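Side-chain contacts in kelch domain-containing protein (Colletotrichum graminicola M1.001, PDB 5C86), which probably oxidises alcohols as a copper-dependent enzyme of the galactose oxidase and glyoxal oxidase (AA5) family, pairing a kelch propeller with an E-set domain: residues G352-G355 / K359-H362; G295-Q298 / F303-T306; F413-V418 / N448-Y453; R430-D435 / G459-F464. One frame throughout, in Å; residues are numbered along the deposited sequence. Where two conformers were deposited one is given.

Contact 1 (G352-G355 / K359-H362)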
loop_
_atom_site.group_PDB
_atom_site.type_symbol
_atom_site.label_atom_id
_atom_site.label_comp_id
_atom_site.label_asym_id
_atom_site.label_seq_id
_atom_site.Cartn_x
_atom_site.Cartn_y
_atom_site.Cartn_z
ATOM N N GLY A 352 7.431 13.183 -9.975
ATOM C CA GLY A 352 8.644 13.959 -10.299
ATOM C C GLY A 352 9.752 13.668 -9.321
ATOM O O GLY A 352 10.208 12.517 -9.185
ATOM N N LEU A 353 10.235 14.723 -8.660
ATOM C CA LEU A 353 11.422 14.716 -7.858
ATOM C C LEU A 353 12.621 14.628 -8.830
ATOM O O LEU A 353 13.318 13.632 -8.905
ATOM C CB LEU A 353 11.524 13.600 -6.743
ATOM C CG LEU A 353 12.494 13.925 -5.602
ATOM C CD1 LEU A 353 11.970 15.015 -4.651
ATOM C CD2 LEU A 353 12.882 12.724 -4.774
ATOM N N CYS A 354 12.838 15.692 -9.571
ATOM C CA CYS A 354 13.829 15.648 -10.631
ATOM C C CYS A 354 14.561 16.941 -10.850
ATOM O O CYS A 354 15.000 17.215 -11.970
ATOM C CB CYS A 354 13.134 15.201 -11.892
ATOM S SG CYS A 354 11.480 15.866 -12.141
ATOM N N GLY A 355 14.697 17.710 -9.790
ATOM C CA GLY A 355 15.653 18.863 -9.732
ATOM C C GLY A 355 14.987 20.156 -9.352
ATOM O O GLY A 355 13.823 20.288 -9.382
ATOM N N LYS A 359 9.866 21.163 -14.162
ATOM C CA LYS A 359 8.471 21.260 -14.400
ATOM C C LYS A 359 7.731 19.919 -14.087
ATOM O O LYS A 359 6.555 19.974 -13.826
ATOM C CB LYS A 359 8.211 21.738 -15.817
ATOM C CG LYS A 359 8.503 20.704 -16.904
ATOM C CD LYS A 359 8.316 21.285 -18.310
ATOM C CE LYS A 359 8.345 20.175 -19.378
ATOM N NZ LYS A 359 9.690 19.486 -19.509
ATOM N N GLU A 360 8.425 18.780 -14.096
ATOM C CA GLU A 360 7.779 17.503 -13.713
ATOM C C GLU A 360 7.585 17.363 -12.206
ATOM O O GLU A 360 6.969 16.377 -11.805
ATOM C CB GLU A 360 8.562 16.314 -14.290
ATOM C CG GLU A 360 8.347 16.229 -15.792
ATOM C CD GLU A 360 9.223 17.201 -16.586
ATOM O OE1 GLU A 360 10.356 17.485 -16.107
ATOM O OE2 GLU A 360 8.780 17.645 -17.679
ATOM N N ASN A 361 8.126 18.226 -11.344
ATOM C CA ASN A 361 7.900 18.117 -9.925
ATOM C C ASN A 361 6.486 18.550 -9.595
ATOM O O ASN A 361 5.999 19.648 -9.979
ATOM C CB ASN A 361 8.769 19.064 -9.159
ATOM C CG ASN A 361 10.152 18.651 -9.071
ATOM O OD1 ASN A 361 10.543 17.453 -9.059
ATOM N ND2 ASN A 361 10.992 19.672 -8.880
ATOM N N HIS A 362 5.753 17.657 -8.906
ATOM C CA HIS A 362 4.421 18.021 -8.439
ATOM C C HIS A 362 4.365 17.915 -6.932
ATOM O O HIS A 362 4.386 16.799 -6.348
ATOM C CB HIS A 362 3.427 17.100 -9.133
ATOM C CG HIS A 362 3.494 17.182 -10.613
ATOM N ND1 HIS A 362 3.293 18.374 -11.285
ATOM C CD2 HIS A 362 3.802 16.260 -11.564
ATOM C CE1 HIS A 362 3.470 18.183 -12.576
ATOM N NE2 HIS A 362 3.753 16.912 -12.774
#
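G352 and N361 draw the two loop segments together, with 4.2 Å between their CA atoms, and neither segment forms a regular helix or strand. Glycine suits this crossing: with no side chain, G352 lets its CA lie 3.3 Å from E360 O in a CA-H...O contact, and its positive phi turns the chain there. The main grip is the carboxamide of N361. With CG anti to the carbonyl carbon (chi1 -75°), the group is carried into the bend formed by L353, C354 and G355. N361 OD1 accepts the backbone N-H of C354 at 2.9 Å from C354 N, in the carbonyl plane and on a lone pair. The same oxygen also takes a weak, strongly bent bond from L353 N at 2.8 Å. At the other end of the amide, N361 ND2 donates to G355 O at 2.9 Å. Asparagine fits because its acceptor and donor are both engaged by main-chain groups, which together fix the rotation of the amide.

Beside this polar grip, C354 is one half of the disulfide with C358. E360 turns its carboxylate to its own neighbour, where OE2 uses its syn lone pair in a salt bridge with K359 NZ. G352 O accepts a hydrogen bond from H335 ND1, so the loop buttresses a copper ligand, although this chain holds no copper. Both segments belong to the connection between strands 346-350 and 364-369, the two inner strands of a four-stranded antiparallel sheet whose edges are 5-11 and 336-340.

Contact 2 (G295-Q298 / F303-T306)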
loop_
_atom_site.group_PDB
_atom_site.type_symbol
_atom_site.label_atom_id
_atom_site.label_comp_id
_atom_site.label_asym_id
_atom_site.label_seq_id
_atom_site.Cartn_x
_atom_site.Cartn_y
_atom_site.Cartn_z
ATOM N N GLY A 295 -3.899 7.440 -12.026
ATOM C CA GLY A 295 -2.637 7.895 -12.615
ATOM C C GLY A 295 -2.030 6.889 -13.547
ATOM O O GLY A 295 -2.694 6.030 -14.139
ATOM N N GLY A 296 -0.692 6.970 -13.642
ATOM C CA GLY A 296 0.048 6.159 -14.602
ATOM C C GLY A 296 0.101 6.780 -15.994
ATOM O O GLY A 296 -0.636 7.707 -16.312
ATOM N N MET A 297 0.969 6.221 -16.801
ATOM C CA MET A 297 1.152 6.657 -18.209
ATOM C C MET A 297 1.132 5.511 -19.148
ATOM O O MET A 297 1.225 4.339 -18.739
ATOM C CB MET A 297 2.486 7.423 -18.295
ATOM C CG MET A 297 3.722 6.565 -18.113
ATOM S SD MET A 297 5.243 7.412 -17.619
ATOM C CE MET A 297 5.528 8.537 -19.011
ATOM N N GLN A 298 1.066 5.827 -20.441
ATOM C CA GLN A 298 1.051 4.818 -21.481
ATOM C C GLN A 298 2.409 4.355 -21.875
ATOM O O GLN A 298 2.805 3.224 -21.610
ATOM C CB GLN A 298 0.294 5.368 -22.712
ATOM C CG GLN A 298 -1.112 5.780 -22.354
ATOM C CD GLN A 298 -1.846 6.186 -23.585
ATOM O OE1 GLN A 298 -1.564 7.203 -24.144
ATOM N NE2 GLN A 298 -2.742 5.360 -24.024
ATOM N N PHE A 303 10.304 10.287 -14.766
ATOM C CA PHE A 303 10.420 11.746 -14.584
ATOM C C PHE A 303 9.815 12.492 -15.764
ATOM O O PHE A 303 10.382 13.513 -16.289
ATOM C CB PHE A 303 11.894 12.140 -14.389
ATOM C CG PHE A 303 12.543 11.409 -13.277
ATOM C CD1 PHE A 303 12.236 11.673 -11.942
ATOM C CD2 PHE A 303 13.429 10.403 -13.522
ATOM C CE1 PHE A 303 12.847 10.945 -10.930
ATOM C CE2 PHE A 303 13.995 9.664 -12.514
ATOM C CZ PHE A 303 13.693 9.907 -11.219
ATOM N N SER A 304 8.669 12.001 -16.219
ATOM C CA SER A 304 8.030 12.432 -17.401
ATOM C C SER A 304 6.534 12.566 -17.218
ATOM O O SER A 304 5.867 11.615 -16.724
ATOM C CB SER A 304 8.282 11.431 -18.537
ATOM O OG SER A 304 7.722 11.909 -19.723
ATOM N N ASP A 305 6.006 13.698 -17.647
ATOM C CA ASP A 305 4.587 14.001 -17.684
ATOM C C ASP A 305 3.896 13.573 -18.979
ATOM O O ASP A 305 2.700 13.855 -19.207
ATOM C CB ASP A 305 4.292 15.506 -17.365
ATOM C CG ASP A 305 4.422 15.826 -15.907
ATOM O OD1 ASP A 305 4.519 14.922 -15.070
ATOM O OD2 ASP A 305 4.408 17.006 -15.560
ATOM N N THR A 306 4.593 12.823 -19.813
ATOM C CA THR A 306 4.066 12.447 -21.120
ATOM C C THR A 306 3.074 11.265 -21.011
ATOM O O THR A 306 3.021 10.554 -19.967
ATOM C CB THR A 306 5.195 12.077 -22.067
ATOM O OG1 THR A 306 5.926 10.995 -21.496
ATOM C CG2 THR A 306 6.103 13.333 -22.303
#
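M297 and T306 mark the closest backbone approach, 7.1 Å between CA atoms, and no hydrogen bond joins the two irregular segments, so side-chain reach must close the gap. The M297 chain does this. It leaves the backbone with CG between N and the carbonyl carbon (chi1 69°), runs nearly straight, then bends at the thioether (chi3 -62°), which swings the methyl onto the opposite segment. M297 CE settles 3.4 Å from T306 O and 3.5 Å from T306 OG1. It also meets S304, with CE 4.0 Å from CB of that residue. M297 and T306 lie side by side and point the same way. Methionine suits the place because it is long and flexible, and its sulfur-bound methyl, probably slightly positive, can sit among oxygens without demanding a bond.

Serine and threonine fit the other side by satisfying each other: S304 OG and T306 OG1 are hydrogen-bonded at 2.7 Å, and either may be the donor. This link probably steadies the short bend around D305, whose flanking residues present oxygens to the methyl. N333 ND2 donates to S304 O and, weakly, to T306 O, while F280 also packs on M297.

The loop joins strands 291-294 and 313-316 within one four-stranded propeller blade. Its G295-G296 pair, both at positive phi directly after a strand, is the double glycine characteristic of kelch repeats, and M297 lies about 10 Å, side chain to side chain, from the copper ligand H335.

Contact 3 (F413-V418 / N448-Y453)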
loop_
_atom_site.group_PDB
_atom_site.type_symbol
_atom_site.label_atom_id
_atom_site.label_comp_id
_atom_site.label_asym_id
_atom_site.label_seq_id
_atom_site.Cartn_x
_atom_site.Cartn_y
_atom_site.Cartn_z
ATOM N N PHE A 413 -19.438 -4.343 7.732
ATOM C CA PHE A 413 -18.223 -3.970 8.319
ATOM C C PHE A 413 -17.015 -4.478 7.520
ATOM O O PHE A 413 -17.042 -5.452 6.807
ATOM C CB PHE A 413 -18.079 -4.447 9.779
ATOM C CG PHE A 413 -19.179 -4.057 10.646
ATOM C CD1 PHE A 413 -20.309 -4.813 10.775
ATOM C CD2 PHE A 413 -19.112 -2.866 11.312
ATOM C CE1 PHE A 413 -21.377 -4.347 11.555
ATOM C CE2 PHE A 413 -20.185 -2.383 12.095
ATOM C CZ PHE A 413 -21.294 -3.129 12.194
ATOM N N SER A 414 -15.921 -3.738 7.672
ATOM C CA SER A 414 -14.629 -4.197 7.139
ATOM C C SER A 414 -13.488 -3.635 7.916
ATOM O O SER A 414 -13.633 -2.646 8.628
ATOM C CB SER A 414 -14.377 -3.909 5.670
ATOM O OG SER A 414 -14.371 -2.544 5.446
ATOM N N MET A 415 -12.348 -4.302 7.885
ATOM C CA MET A 415 -11.108 -3.819 8.510
ATOM C C MET A 415 -10.076 -3.676 7.384
ATOM O O MET A 415 -9.885 -4.602 6.628
ATOM C CB MET A 415 -10.619 -4.670 9.678
ATOM C CG MET A 415 -10.386 -6.128 9.383
ATOM S SD MET A 415 -10.190 -7.188 10.855
ATOM C CE MET A 415 -8.446 -6.988 11.258
ATOM N N ILE A 416 -9.488 -2.523 7.277
ATOM C CA ILE A 416 -8.484 -2.269 6.215
ATOM C C ILE A 416 -7.176 -1.957 6.845
ATOM O O ILE A 416 -7.107 -1.073 7.714
ATOM C CB ILE A 416 -8.927 -1.156 5.260
ATOM C CG1 ILE A 416 -10.191 -1.586 4.473
ATOM C CG2 ILE A 416 -7.824 -0.845 4.242
ATOM C CD1 ILE A 416 -10.579 -0.696 3.349
ATOM N N ARG A 417 -6.147 -2.689 6.495
ATOM C CA ARG A 417 -4.891 -2.509 7.153
ATOM C C ARG A 417 -4.219 -1.170 6.829
ATOM O O ARG A 417 -4.186 -0.752 5.635
ATOM C CB ARG A 417 -3.974 -3.648 6.807
ATOM C CG ARG A 417 -2.798 -3.844 7.785
ATOM C CD ARG A 417 -2.121 -5.217 7.651
ATOM N NE ARG A 417 -0.950 -5.362 8.488
ATOM C CZ ARG A 417 0.191 -4.721 8.272
ATOM N NH1 ARG A 417 0.389 -4.060 7.185
ATOM N NH2 ARG A 417 1.183 -4.799 9.134
ATOM N N VAL A 418 -3.731 -0.476 7.857
ATOM C CA VAL A 418 -3.084 0.824 7.663
ATOM C C VAL A 418 -1.806 0.635 6.876
ATOM O O VAL A 418 -1.052 -0.325 7.075
ATOM C CB VAL A 418 -2.825 1.475 9.044
ATOM C CG1 VAL A 418 -1.984 2.707 8.986
ATOM C CG2 VAL A 418 -4.134 1.703 9.806
ATOM N N ASN A 448 -15.714 -10.826 14.648
ATOM C CA ASN A 448 -14.493 -11.436 15.139
ATOM C C ASN A 448 -13.394 -11.189 14.109
ATOM O O ASN A 448 -13.564 -11.379 12.898
ATOM C CB ASN A 448 -14.625 -12.961 15.268
ATOM C CG ASN A 448 -15.531 -13.438 16.349
ATOM O OD1 ASN A 448 -16.039 -12.691 17.219
ATOM N ND2 ASN A 448 -15.692 -14.752 16.351
ATOM N N VAL A 449 -12.207 -10.928 14.622
ATOM C CA VAL A 449 -11.018 -10.855 13.767
ATOM C C VAL A 449 -10.720 -12.251 13.205
ATOM O O VAL A 449 -10.844 -13.172 13.990
ATOM C CB VAL A 449 -9.843 -10.352 14.546
ATOM C CG1 VAL A 449 -8.579 -10.402 13.719
ATOM C CG2 VAL A 449 -10.104 -8.927 14.990
ATOM N N PRO A 450 -10.329 -12.398 11.939
ATOM C CA PRO A 450 -9.969 -13.688 11.436
ATOM C C PRO A 450 -8.956 -14.418 12.357
ATOM O O PRO A 450 -8.082 -13.839 12.942
ATOM C CB PRO A 450 -9.304 -13.372 10.107
ATOM C CG PRO A 450 -10.052 -12.122 9.644
ATOM C CD PRO A 450 -10.299 -11.369 10.875
ATOM N N ASN A 451 -9.137 -15.766 12.440
ATOM C CA ASN A 451 -8.180 -16.499 13.229
ATOM C C ASN A 451 -6.821 -16.724 12.654
ATOM O O ASN A 451 -5.878 -16.987 13.409
ATOM C CB ASN A 451 -8.816 -17.852 13.524
ATOM C CG ASN A 451 -9.527 -17.856 14.816
ATOM O OD1 ASN A 451 -8.938 -17.652 15.894
ATOM N ND2 ASN A 451 -10.851 -18.119 14.731
ATOM N N ASP A 452 -6.626 -16.567 11.371
ATOM C CA ASP A 452 -5.374 -16.885 10.742
ATOM C C ASP A 452 -4.588 -15.570 10.566
ATOM O O ASP A 452 -5.058 -14.620 9.885
ATOM C CB ASP A 452 -5.660 -17.483 9.357
ATOM C CG ASP A 452 -4.470 -18.229 8.792
ATOM O OD1 ASP A 452 -3.350 -17.719 8.838
ATOM O OD2 ASP A 452 -4.698 -19.389 8.319
ATOM N N TYR A 453 -3.392 -15.540 11.134
ATOM C CA TYR A 453 -2.526 -14.384 11.011
ATOM C C TYR A 453 -2.021 -14.169 9.609
ATOM O O TYR A 453 -1.488 -13.071 9.376
ATOM C CB TYR A 453 -1.342 -14.420 11.982
ATOM C CG TYR A 453 -1.713 -14.084 13.393
ATOM C CD1 TYR A 453 -1.940 -12.813 13.838
ATOM C CD2 TYR A 453 -1.820 -15.107 14.360
ATOM C CE1 TYR A 453 -2.289 -12.527 15.133
ATOM C CE2 TYR A 453 -2.138 -14.793 15.657
ATOM C CZ TYR A 453 -2.355 -13.554 16.067
ATOM O OH TYR A 453 -2.755 -13.219 17.349
#
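M415 alone of segment 413-418 meets the loop 448-453, and it touches two neighbouring residues with two different atoms. Its methyl CE lies 4.2 Å from CG1 of V449, and its SD lies 4.2 Å from CD of P450. The contact is purely apolar, with no hydrogen bond between the segments. M415 and P450 slide past each other in opposite directions, so the thioether runs along the proline ring instead of striking it end-on. The M415 chain reaches across because CG stands between backbone N and carbonyl carbon (chi1 56°), after which a turn at chi3 (-84°) tips CE toward V449. At the closest point the backbones are still 8.8 Å apart, between CA of M415 and CA of V449. A long unbranched residue suits that span, whereas V449 and rigid P450 offer a compact apolar surface at the loop's beginning.

In the next shell, I432 packs on both M415 and P450, filling in between strand and loop, while L434 also presses on M415. V455 covers P450 from further along the loop. The loop's path is held by polar bonds: D452 OD1 accepts the N-H of G454, forming an Asx turn, and the Y453 hydroxyl is bonded to T481 O and A397 N.

In the E-set domain, strand 412-422 runs between 431-438 and 459-466, antiparallel to both. F478 and V480, on strand 476-481 beyond 459-466, add to the surroundings of M415, and the loop after strand 444-448 covers it.

Contact 4 (R430-D435 / G459-F464)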
loop_
_atom_site.group_PDB
_atom_site.type_symbol
_atom_site.label_atom_id
_atom_site.label_comp_id
_atom_site.label_asym_id
_atom_site.label_seq_id
_atom_site.Cartn_x
_atom_site.Cartn_y
_atom_site.Cartn_z
ATOM N N ARG A 430 -4.490 -4.292 2.920
ATOM C CA ARG A 430 -5.404 -5.369 2.620
ATOM C C ARG A 430 -6.696 -5.113 3.293
ATOM O O ARG A 430 -6.776 -4.446 4.328
ATOM C CB ARG A 430 -4.804 -6.713 3.089
ATOM C CG ARG A 430 -4.517 -6.824 4.564
ATOM C CD ARG A 430 -4.072 -8.218 4.985
ATOM N NE ARG A 430 -2.822 -8.562 4.298
ATOM C CZ ARG A 430 -2.398 -9.808 3.995
ATOM N NH1 ARG A 430 -3.063 -10.912 4.451
ATOM N NH2 ARG A 430 -1.275 -9.929 3.317
ATOM N N ARG A 431 -7.743 -5.677 2.745
ATOM C CA ARG A 431 -9.083 -5.565 3.302
ATOM C C ARG A 431 -9.631 -6.946 3.726
ATOM O O ARG A 431 -9.503 -7.917 2.983
ATOM C CB ARG A 431 -10.047 -5.039 2.276
ATOM C CG ARG A 431 -11.518 -5.127 2.647
ATOM C CD ARG A 431 -12.393 -4.410 1.611
ATOM N NE ARG A 431 -13.848 -4.671 1.794
ATOM C CZ ARG A 431 -14.462 -5.767 1.413
ATOM N NH1 ARG A 431 -13.821 -6.725 0.757
ATOM N NH2 ARG A 431 -15.747 -5.874 1.610
ATOM N N ILE A 432 -10.224 -6.969 4.887
ATOM C CA ILE A 432 -10.939 -8.088 5.478
ATOM C C ILE A 432 -12.389 -7.670 5.678
ATOM O O ILE A 432 -12.676 -6.824 6.508
ATOM C CB ILE A 432 -10.268 -8.470 6.792
ATOM C CG1 ILE A 432 -8.858 -9.038 6.473
ATOM C CG2 ILE A 432 -11.168 -9.419 7.649
ATOM C CD1 ILE A 432 -7.993 -9.087 7.728
ATOM N N PRO A 433 -13.329 -8.271 4.960
ATOM C CA PRO A 433 -14.745 -8.023 5.290
ATOM C C PRO A 433 -15.094 -8.714 6.562
ATOM O O PRO A 433 -14.476 -9.719 6.925
ATOM C CB PRO A 433 -15.505 -8.652 4.136
ATOM C CG PRO A 433 -14.616 -9.690 3.634
ATOM C CD PRO A 433 -13.191 -9.289 3.924
ATOM N N LEU A 434 -16.036 -8.140 7.313
ATOM C CA LEU A 434 -16.429 -8.712 8.601
ATOM C C LEU A 434 -17.937 -8.738 8.730
ATOM O O LEU A 434 -18.551 -7.752 8.561
ATOM C CB LEU A 434 -15.892 -7.888 9.755
ATOM C CG LEU A 434 -14.366 -7.694 9.858
ATOM C CD1 LEU A 434 -14.072 -6.570 10.804
ATOM C CD2 LEU A 434 -13.729 -8.918 10.429
ATOM N N ASP A 435 -18.488 -9.893 9.087
ATOM C CA ASP A 435 -19.946 -9.989 9.324
ATOM C C ASP A 435 -20.207 -9.697 10.801
ATOM O O ASP A 435 -19.544 -10.285 11.636
ATOM C CB ASP A 435 -20.360 -11.449 9.112
ATOM C CG ASP A 435 -20.221 -11.968 7.684
ATOM O OD1 ASP A 435 -20.438 -11.169 6.763
ATOM O OD2 ASP A 435 -20.010 -13.237 7.516
ATOM N N GLY A 459 -0.852 -5.819 13.245
ATOM C CA GLY A 459 -0.687 -4.408 13.062
ATOM C C GLY A 459 -1.985 -3.642 13.122
ATOM O O GLY A 459 -3.044 -4.179 13.426
ATOM N N TYR A 460 -1.913 -2.381 12.777
ATOM C CA TYR A 460 -3.023 -1.486 12.818
ATOM C C TYR A 460 -3.933 -1.601 11.602
ATOM O O TYR A 460 -3.481 -1.764 10.454
ATOM C CB TYR A 460 -2.635 -0.031 12.974
ATOM C CG TYR A 460 -2.433 0.440 14.404
ATOM C CD1 TYR A 460 -1.239 0.221 15.059
ATOM C CD2 TYR A 460 -3.486 0.883 15.112
ATOM C CE1 TYR A 460 -1.064 0.614 16.364
ATOM C CE2 TYR A 460 -3.347 1.266 16.410
ATOM C CZ TYR A 460 -2.139 1.126 17.017
ATOM O OH TYR A 460 -2.039 1.575 18.345
ATOM N N TYR A 461 -5.251 -1.490 11.889
ATOM C CA TYR A 461 -6.310 -1.512 10.916
ATOM C C TYR A 461 -7.258 -0.387 11.204
ATOM O O TYR A 461 -7.372 0.114 12.325
ATOM C CB TYR A 461 -7.144 -2.788 11.051
ATOM C CG TYR A 461 -6.391 -4.029 10.527
ATOM C CD1 TYR A 461 -5.443 -4.614 11.290
ATOM C CD2 TYR A 461 -6.705 -4.580 9.339
ATOM C CE1 TYR A 461 -4.747 -5.727 10.784
ATOM C CE2 TYR A 461 -6.042 -5.681 8.810
ATOM C CZ TYR A 461 -5.059 -6.300 9.576
ATOM O OH TYR A 461 -4.390 -7.409 9.064
ATOM N N MET A 462 -7.924 0.043 10.137
ATOM C CA MET A 462 -9.086 0.922 10.191
ATOM C C MET A 462 -10.351 0.065 10.172
ATOM O O MET A 462 -10.531 -0.705 9.233
ATOM C CB MET A 462 -9.079 1.809 9.020
ATOM C CG MET A 462 -7.978 2.862 9.099
ATOM S SD MET A 462 -7.844 3.877 7.584
ATOM C CE MET A 462 -7.018 2.757 6.467
ATOM N N LEU A 463 -11.230 0.223 11.171
ATOM C CA LEU A 463 -12.524 -0.455 11.189
ATOM C C LEU A 463 -13.513 0.524 10.586
ATOM O O LEU A 463 -13.615 1.658 11.026
ATOM C CB LEU A 463 -12.920 -0.868 12.616
ATOM C CG LEU A 463 -13.716 -2.145 12.754
ATOM C CD1 LEU A 463 -13.607 -2.808 14.148
ATOM C CD2 LEU A 463 -15.169 -1.770 12.356
ATOM N N PHE A 464 -14.144 0.110 9.501
ATOM C CA PHE A 464 -15.265 0.788 8.864
ATOM C C PHE A 464 -16.574 0.074 9.031
ATOM O O PHE A 464 -16.643 -1.160 8.938
ATOM C CB PHE A 464 -14.980 0.927 7.387
ATOM C CG PHE A 464 -13.824 1.861 7.021
ATOM C CD1 PHE A 464 -14.083 3.228 6.905
ATOM C CD2 PHE A 464 -12.527 1.427 6.763
ATOM C CE1 PHE A 464 -13.095 4.131 6.564
ATOM C CE2 PHE A 464 -11.526 2.301 6.371
ATOM C CZ PHE A 464 -11.851 3.663 6.246
#
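I432 and Y461 meet inside the E-set domain, an immunoglobulin-like beta fold, and their contact bridges two strands that are not immediate neighbours. Strands 431-438 and 459-466 each pair antiparallel with strand 412-422, which lies between them, so the two run in the same direction and no backbone bond joins the segments.

The apolar part is carried by I432 CD1, which lies 4.1 Å from CE2 of Y461. The two side chains cross at about a right angle, and the methyl comes to the ring obliquely. I432 extends far enough because CG1 is anti to its carbonyl carbon (chi1 -67°) and the chain then continues outstretched. Isoleucine is apt here: its shape fits a strand, and its longer branch spans toward the ring. M415 of the intervening strand touches both partners and stands beside their contact.

The polar groups are directed to main-chain oxygens beyond the contact. Y461 OH donates to I457 O, giving the buried hydroxyl a partner and fixing the far end of the ring. R430 bends at chi3 (62°), and its NH1 donates to V455 O while NH2 reaches S183 O on strand 181-183 of a propeller blade, so this arginine helps to join the two domains.

Between these bonds the aliphatic part of the arginine serves as packing. The guanidinium plane stands at 90° to the tyrosine ring, and the ring's hydroxyl is met from two residues, with Y461 OH lying 4.2 Å from both R430 CD and I432 CD1.

Contacts 1 and 2 lie in propeller loops on one side of the chain's centre, whereas contacts 3 and 4 are buried in the E-set domain on the other, about 35 Å away between the centres of contacts 1 and 4. The loop pair touch through H362 NE2 and D305 OD2, 2.9 Å apart, and both lie near the copper ligand H335. Contacts 3 and 4 nearly coincide: the strand of contact 3, 412-422, lies between the two strands of contact 4, and their segments alternate along the chain. Chemistry follows place: partly buried contact 1 relies on amide-to-backbone bonds and contact 2 on a methyl among oxygens, while the deeper pair rely on apolar side chains.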